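Nematode fatty acid retinoid binding protein (PDB 4XCP) binds palmitic acid in its helical interior and probably acts, like other secreted nematode proteins of its family, as a carrier of fatty acids and retinol. Local coordinates at residues Tyr18-Ala23 and Gly117-Lys122; Lys97-Lys102 and Ala145-Gln150; Lys134-Met139 and Lys156-Gly161. All blocks are in the same frame, centred on the assembly; numbering follows the deposited sequence.

How the contacts relate
Contact 1 lies at the surface and joins loops that lead into helices 23-26 and 122-138, whereas contacts 2 and 3 sit on the same side of the chain's centre, contact 2 buried and contact 3 partly so. Their chemistry follows their place. Contact 1 relies on carboxylates, a water bridge and a thin apolar touch; contact 2 is purely aromatic and aliphatic; contact 3 combines a ring stack with a polar rim. Helix 122-138 starts at contact 1 and ends at contact 3. Contacts 2 and 3 adjoin, with Phe99 CE1 3.4 Å from Tyr136 N, while the centres of contacts 1 and 2 are about 26 Å apart.

Contact 1 (Tyr18-Ala23 and Gly117-Lys122); sequences YEDIPA and GNEPTK
Asp20 meets Glu119, and Pro22 meets Lys122, where two loops of this all-helical lipid-binding fold run up to helix starts: Pro22 is the N-cap residue of helix 23-26 and Thr121 that of helix 122-138. The closely fitted part is acidic. The Glu119 side chain, extended beyond CG (chi2 -179°), crosses that of Asp20 at about a right angle, with the carboxylate planes 71° apart. Asp20 OD2 lies 2.6 Å from Glu119 OE2, and the other oxygen, Glu119 OE1, rests 3.3 Å from Asp20 CB, so the Glu119 group leans on the root of the aspartate as well as on its end. Two carboxylates this near are consistent with a raised pKa in one of them. Asp20 OD2 has a further partner in the backbone N of Lys17, which would offset part of the charge.

Toward solvent the contact thins out. Pro22 CG and Lys122 CG are 4.1 Å apart, the two side chains sliding past each other in opposite directions. Lys122 swings its CG to the side away from the backbone N (chi1 -163°) and continues fully stretched, its NZ forming a salt bridge with Asp24 in the neighbouring helix. On the inward side the two loops share a support: Ile21 and Pro120 both pack on Tyr114 of helix 94-115, and Ile21 also touches the bound palmitic acid. One border of the fatty-acid site therefore lies just beneath this surface contact. A water bridges the two backbones, donating to both: it stands 2.9 Å from Asp20 O and 2.7 Å from Pro120 O.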
# COMPACT_ATOMS: atom_id res chain seq x y z
N TYR A 18 -12.21 3.22 8.44
CA TYR A 18 -11.14 4.13 8.01
C TYR A 18 -10.44 4.80 9.20
O TYR A 18 -9.23 4.97 9.17
CB TYR A 18 -11.72 5.21 7.08
CG TYR A 18 -10.68 5.95 6.27
CD1 TYR A 18 -9.79 5.28 5.44
CD2 TYR A 18 -10.64 7.34 6.27
CE1 TYR A 18 -8.84 5.96 4.69
CE2 TYR A 18 -9.73 8.04 5.48
CZ TYR A 18 -8.83 7.34 4.69
OH TYR A 18 -7.90 8.03 3.95
N GLU A 19 -11.19 5.12 10.26
CA GLU A 19 -10.67 5.71 11.50
C GLU A 19 -9.71 4.79 12.28
O GLU A 19 -8.95 5.27 13.12
CB GLU A 19 -11.79 6.21 12.41
CG GLU A 19 -12.65 5.08 12.96
CD GLU A 19 -13.68 5.45 14.01
OE1 GLU A 19 -13.79 6.65 14.37
OE2 GLU A 19 -14.37 4.53 14.49
N ASP A 20 -9.74 3.46 11.99
CA ASP A 20 -8.85 2.49 12.65
C ASP A 20 -7.41 2.77 12.31
O ASP A 20 -6.52 2.43 13.08
CB ASP A 20 -9.22 1.05 12.24
CG ASP A 20 -10.59 0.63 12.72
OD1 ASP A 20 -11.19 1.37 13.53
OD2 ASP A 20 -11.06 -0.42 12.28
N ILE A 21 -7.18 3.41 11.14
CA ILE A 21 -5.84 3.79 10.67
C ILE A 21 -5.53 5.18 11.22
O ILE A 21 -6.29 6.11 10.94
CB ILE A 21 -5.73 3.77 9.12
CG1 ILE A 21 -6.34 2.51 8.48
CG2 ILE A 21 -4.26 3.97 8.69
CD1 ILE A 21 -6.67 2.66 6.94
N PRO A 22 -4.43 5.37 11.98
CA PRO A 22 -4.11 6.73 12.48
C PRO A 22 -4.01 7.72 11.32
O PRO A 22 -3.48 7.37 10.25
CB PRO A 22 -2.75 6.54 13.17
CG PRO A 22 -2.69 5.09 13.51
CD PRO A 22 -3.44 4.37 12.44
N ALA A 23 -4.60 8.93 11.51
CA ALA A 23 -4.62 10.01 10.51
C ALA A 23 -3.20 10.34 9.98
O ALA A 23 -3.04 10.55 8.78
CB ALA A 23 -5.26 11.27 11.11
N GLY A 117 -7.69 -11.01 12.35
CA GLY A 117 -7.82 -10.55 13.72
C GLY A 117 -6.64 -9.69 14.14
O GLY A 117 -5.52 -9.86 13.63
N ASN A 118 -6.91 -8.73 15.06
CA ASN A 118 -5.94 -7.80 15.66
C ASN A 118 -5.26 -6.88 14.60
O ASN A 118 -4.27 -7.25 13.96
CB ASN A 118 -4.95 -8.56 16.58
CG ASN A 118 -3.55 -8.03 16.69
OD1 ASN A 118 -2.61 -8.66 16.19
ND2 ASN A 118 -3.38 -6.88 17.32
N GLU A 119 -5.83 -5.68 14.45
CA GLU A 119 -5.34 -4.63 13.56
C GLU A 119 -3.98 -4.17 14.07
O GLU A 119 -3.73 -4.28 15.27
CB GLU A 119 -6.31 -3.42 13.59
CG GLU A 119 -7.64 -3.68 12.90
CD GLU A 119 -8.58 -2.50 12.91
OE1 GLU A 119 -8.57 -1.72 13.89
OE2 GLU A 119 -9.34 -2.35 11.92
N PRO A 120 -3.09 -3.63 13.21
CA PRO A 120 -1.79 -3.17 13.73
C PRO A 120 -1.92 -2.03 14.74
O PRO A 120 -2.82 -1.20 14.62
CB PRO A 120 -1.04 -2.67 12.47
CG PRO A 120 -1.83 -3.15 11.30
CD PRO A 120 -3.23 -3.38 11.76
N THR A 121 -1.02 -1.99 15.73
CA THR A 121 -0.97 -0.89 16.70
C THR A 121 -0.24 0.26 16.00
O THR A 121 0.34 0.05 14.92
CB THR A 121 -0.19 -1.31 17.97
OG1 THR A 121 1.13 -1.70 17.61
CG2 THR A 121 -0.88 -2.44 18.77
N LYS A 122 -0.25 1.46 16.61
CA LYS A 122 0.46 2.61 16.05
C LYS A 122 1.99 2.33 16.01
O LYS A 122 2.63 2.71 15.04
CB LYS A 122 0.13 3.92 16.79
CG LYS A 122 0.52 5.16 15.98
CD LYS A 122 -0.06 6.44 16.53
CE LYS A 122 0.40 7.63 15.73
NZ LYS A 122 -0.26 8.89 16.18
O HOH W 1 -4.26 0.60 13.19

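Contact 2 (Lys97-Lys102 and Ala145-Gln150); sequences KGFAEK and ADFGKQ
Phe99 and Phe147 form a T-shaped (edge-to-face) aromatic pair buried between helices 94-115 and 141-150, a compact illustration of how one aromatic pair can carry most of the contact between two short helical segments. The edge belongs to Phe99 and the face to Phe147. Their ring centroids are 5.0 Å apart and the planes stand at 82°, with Phe99 CE2 3.6 Å above the Phe147 plane and over its centre. In both side chains CG lies trans to the backbone N (chi1 166° for Phe99, 175° for Phe147), which carries the rings toward each other. Ala100, the next residue along, adds a lighter touch: its CB reaches the edge of the Phe147 ring, 4.4 Å from Phe147 CE1.

Around the pair, Val132 of helix 122-138 packs on Phe99, and Phe147 also meets the ring of Phe151, nearly parallel to it. No hydrogen bond crosses between residues 97-102 and 145-150. The join therefore depends on apolar packing and on the weak attraction between the slightly positive C-H edge of one ring and the electron-rich face of the other, an interaction that leaves no polar group to be satisfied.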
# COMPACT_ATOMS: atom_id res chain seq x y z
N LYS A 97 13.00 -0.80 -8.56
CA LYS A 97 11.98 -1.86 -8.70
C LYS A 97 12.02 -2.77 -7.46
O LYS A 97 10.97 -3.03 -6.87
CB LYS A 97 12.20 -2.68 -9.99
CG LYS A 97 11.05 -3.65 -10.31
CD LYS A 97 11.27 -4.42 -11.63
CE LYS A 97 11.00 -3.59 -12.88
NZ LYS A 97 11.19 -4.36 -14.13
N GLY A 98 13.21 -3.20 -7.05
CA GLY A 98 13.41 -4.02 -5.86
C GLY A 98 12.87 -3.36 -4.61
O GLY A 98 12.18 -4.01 -3.81
N PHE A 99 13.13 -2.04 -4.46
CA PHE A 99 12.67 -1.25 -3.32
C PHE A 99 11.15 -1.17 -3.28
O PHE A 99 10.55 -1.41 -2.24
CB PHE A 99 13.26 0.17 -3.32
CG PHE A 99 12.54 1.10 -2.37
CD1 PHE A 99 12.64 0.93 -0.99
CD2 PHE A 99 11.70 2.11 -2.85
CE1 PHE A 99 11.95 1.77 -0.11
CE2 PHE A 99 11.03 2.95 -1.97
CZ PHE A 99 11.16 2.79 -0.62
N ALA A 100 10.55 -0.79 -4.41
CA ALA A 100 9.11 -0.65 -4.58
C ALA A 100 8.40 -1.98 -4.28
O ALA A 100 7.40 -1.98 -3.58
CB ALA A 100 8.79 -0.18 -5.99
N GLU A 101 8.94 -3.09 -4.79
CA GLU A 101 8.37 -4.42 -4.57
C GLU A 101 8.49 -4.88 -3.12
O GLU A 101 7.52 -5.41 -2.58
CB GLU A 101 8.97 -5.44 -5.56
CG GLU A 101 8.36 -5.23 -6.93
CD GLU A 101 8.97 -5.99 -8.08
OE1 GLU A 101 10.10 -6.50 -7.92
OE2 GLU A 101 8.34 -6.05 -9.16
N LYS A 102 9.61 -4.59 -2.45
CA LYS A 102 9.77 -4.89 -1.03
C LYS A 102 8.81 -4.01 -0.21
O LYS A 102 8.17 -4.51 0.70
CB LYS A 102 11.23 -4.73 -0.58
CG LYS A 102 11.48 -5.12 0.89
CD LYS A 102 11.27 -6.60 1.18
CE LYS A 102 11.01 -6.85 2.64
NZ LYS A 102 11.15 -8.29 2.98
N ALA A 145 16.28 8.71 -7.29
CA ALA A 145 15.85 9.58 -8.39
C ALA A 145 14.91 8.81 -9.34
O ALA A 145 13.90 9.35 -9.79
CB ALA A 145 17.06 10.14 -9.14
N ASP A 146 15.23 7.54 -9.61
CA ASP A 146 14.43 6.67 -10.46
C ASP A 146 13.05 6.40 -9.81
O ASP A 146 12.00 6.61 -10.45
CB ASP A 146 15.21 5.37 -10.74
CG ASP A 146 14.60 4.47 -11.78
OD1 ASP A 146 14.08 4.99 -12.79
OD2 ASP A 146 14.75 3.24 -11.64
N PHE A 147 13.05 6.08 -8.50
CA PHE A 147 11.82 5.87 -7.73
C PHE A 147 10.95 7.14 -7.71
O PHE A 147 9.75 7.04 -7.95
CB PHE A 147 12.12 5.37 -6.29
CG PHE A 147 10.88 5.26 -5.42
CD1 PHE A 147 10.05 4.14 -5.50
CD2 PHE A 147 10.52 6.29 -4.55
CE1 PHE A 147 8.89 4.05 -4.71
CE2 PHE A 147 9.38 6.20 -3.75
CZ PHE A 147 8.57 5.08 -3.84
N GLY A 148 11.57 8.29 -7.44
CA GLY A 148 10.92 9.60 -7.37
C GLY A 148 10.21 10.05 -8.63
O GLY A 148 9.21 10.76 -8.56
N LYS A 149 10.73 9.65 -9.80
CA LYS A 149 10.16 9.98 -11.11
C LYS A 149 8.80 9.29 -11.29
O LYS A 149 7.87 9.89 -11.83
CB LYS A 149 11.14 9.56 -12.22
CG LYS A 149 10.74 9.97 -13.64
CD LYS A 149 11.97 10.06 -14.53
CE LYS A 149 11.62 9.98 -15.99
NZ LYS A 149 11.69 8.58 -16.49
N GLN A 150 8.67 8.05 -10.78
CA GLN A 150 7.43 7.29 -10.87
C GLN A 150 6.51 7.53 -9.69
O GLN A 150 5.29 7.43 -9.84
CB GLN A 150 7.72 5.78 -11.03
CG GLN A 150 8.54 5.39 -12.28
CD GLN A 150 8.08 6.00 -13.58
OE1 GLN A 150 8.88 6.51 -14.37
NE2 GLN A 150 6.79 6.01 -13.80

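Contact 3 (Lys134-Met139 and Lys156-Gly161)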
# COMPACT_ATOMS: atom_id res chain seq x y z
N LYS A 134 14.21 3.19 5.86
CA LYS A 134 15.57 2.63 5.93
C LYS A 134 15.98 2.04 4.55
O LYS A 134 17.08 2.31 4.08
CB LYS A 134 15.62 1.56 7.04
CG LYS A 134 17.01 0.96 7.26
CD LYS A 134 17.06 0.02 8.46
CE LYS A 134 18.45 -0.54 8.64
NZ LYS A 134 18.45 -1.81 9.40
N LEU A 135 15.09 1.25 3.93
CA LEU A 135 15.34 0.68 2.61
C LEU A 135 15.46 1.79 1.54
O LEU A 135 16.27 1.69 0.63
CB LEU A 135 14.24 -0.31 2.23
CG LEU A 135 14.16 -1.57 3.10
CD1 LEU A 135 12.90 -2.32 2.82
CD2 LEU A 135 15.39 -2.44 2.92
N TYR A 136 14.65 2.85 1.68
CA TYR A 136 14.70 3.99 0.78
C TYR A 136 16.07 4.66 0.92
O TYR A 136 16.74 4.89 -0.09
CB TYR A 136 13.56 4.98 1.07
CG TYR A 136 13.67 6.25 0.26
CD1 TYR A 136 13.23 6.31 -1.05
CD2 TYR A 136 14.30 7.38 0.79
CE1 TYR A 136 13.37 7.47 -1.81
CE2 TYR A 136 14.44 8.55 0.05
CZ TYR A 136 13.97 8.59 -1.26
OH TYR A 136 14.12 9.72 -2.01
N LYS A 137 16.51 4.93 2.17
CA LYS A 137 17.81 5.55 2.45
C LYS A 137 18.97 4.66 2.03
O LYS A 137 19.98 5.19 1.61
CB LYS A 137 17.92 6.00 3.92
CG LYS A 137 16.89 7.06 4.32
CD LYS A 137 17.15 8.44 3.68
CE LYS A 137 16.10 9.45 4.09
NZ LYS A 137 16.35 10.79 3.51
N ALA A 138 18.80 3.32 2.04
CA ALA A 138 19.83 2.36 1.61
C ALA A 138 20.09 2.35 0.09
O ALA A 138 21.10 1.81 -0.34
CB ALA A 138 19.47 0.95 2.07
N MSE A 139 19.15 2.90 -0.72
CA MSE A 139 19.30 2.98 -2.19
C MSE A 139 20.35 4.03 -2.55
O MSE A 139 20.58 4.96 -1.77
CB MSE A 139 17.99 3.43 -2.85
CG MSE A 139 16.95 2.31 -2.98
SE MSE A 139 15.64 2.74 -4.35
CE MSE A 139 14.71 4.11 -3.47
N LYS A 156 8.53 12.46 -1.86
CA LYS A 156 8.37 13.67 -1.04
C LYS A 156 8.14 13.32 0.45
O LYS A 156 8.71 13.95 1.32
CB LYS A 156 7.23 14.54 -1.59
CG LYS A 156 7.26 15.98 -1.09
CD LYS A 156 6.06 16.78 -1.56
CE LYS A 156 6.02 18.16 -0.94
NZ LYS A 156 4.87 18.95 -1.44
N VAL A 157 7.32 12.30 0.73
CA VAL A 157 7.06 11.80 2.09
C VAL A 157 8.39 11.37 2.75
O VAL A 157 8.63 11.66 3.93
CB VAL A 157 5.98 10.67 2.07
CG1 VAL A 157 6.05 9.77 3.29
CG2 VAL A 157 4.59 11.28 1.92
N PHE A 158 9.26 10.71 1.97
CA PHE A 158 10.59 10.28 2.43
C PHE A 158 11.56 11.44 2.57
O PHE A 158 12.10 11.64 3.64
CB PHE A 158 11.17 9.18 1.53
CG PHE A 158 10.34 7.91 1.43
CD1 PHE A 158 9.89 7.27 2.58
CD2 PHE A 158 10.11 7.31 0.20
CE1 PHE A 158 9.12 6.10 2.48
CE2 PHE A 158 9.36 6.14 0.10
CZ PHE A 158 8.85 5.55 1.24
N GLU A 159 11.71 12.24 1.51
CA GLU A 159 12.63 13.39 1.44
C GLU A 159 12.33 14.54 2.40
O GLU A 159 13.27 15.14 2.92
CB GLU A 159 12.72 13.93 0.00
CG GLU A 159 13.51 13.04 -0.95
CD GLU A 159 14.97 12.83 -0.59
OE1 GLU A 159 15.60 13.77 -0.07
OE2 GLU A 159 15.49 11.72 -0.86
N SER A 160 11.04 14.87 2.62
CA SER A 160 10.62 15.96 3.51
C SER A 160 10.85 15.71 5.00
O SER A 160 10.76 16.65 5.79
CB SER A 160 9.13 16.26 3.31
OG SER A 160 8.36 15.15 3.74
N GLY A 161 11.06 14.45 5.37
CA GLY A 161 11.20 14.07 6.77
C GLY A 161 9.87 13.65 7.38
O GLY A 161 9.81 13.32 8.57
O HOH W 2 17.40 11.00 0.96
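Tyr136 is gripped by two consecutive residues, Phe158 on one face of its ring and Glu159 at its edge. The segment that holds it begins with Lys156, whose carbonyl O is later taken up by Ser160. Phe158 follows as the main apolar partner: its ring makes an offset stack with that of Tyr136, centroids 4.7 Å apart and planes at 26°. Phe158 CB adds a CH-pi contact, 3.8 Å from the centroid of the Tyr136 ring, so ring and methylene share one face.

Glu159 supplies the polar end. A bend at chi2 (-62°) folds its carboxylate back to the phenol, and Tyr136 OH donates to the anti lone pair of Glu159 OE2 at 2.7 Å. That oxygen also accepts from a water 2.7 Å away, and the same water accepts a hydrogen bond from Lys137 NZ at 2.8 Å; lysine and glutamate are thus linked through water, beyond salt-bridge range. Ser160 OG donates to Lys156 O at 2.7 Å and is also hydrogen-bonded to the backbone N of Lys162, while Ser160 N reaches the Lys156 carbonyl from its opposite face. Gly161, with a positive phi (93°), leaves the helical conformation and occupies the N-cap position of helix 162-167.

Helix 152-159 is thereby fastened to the end of helix 122-138, with Phe147 of helix 141-150 against both rings and Ala163 of helix 162-167 packing on Phe158.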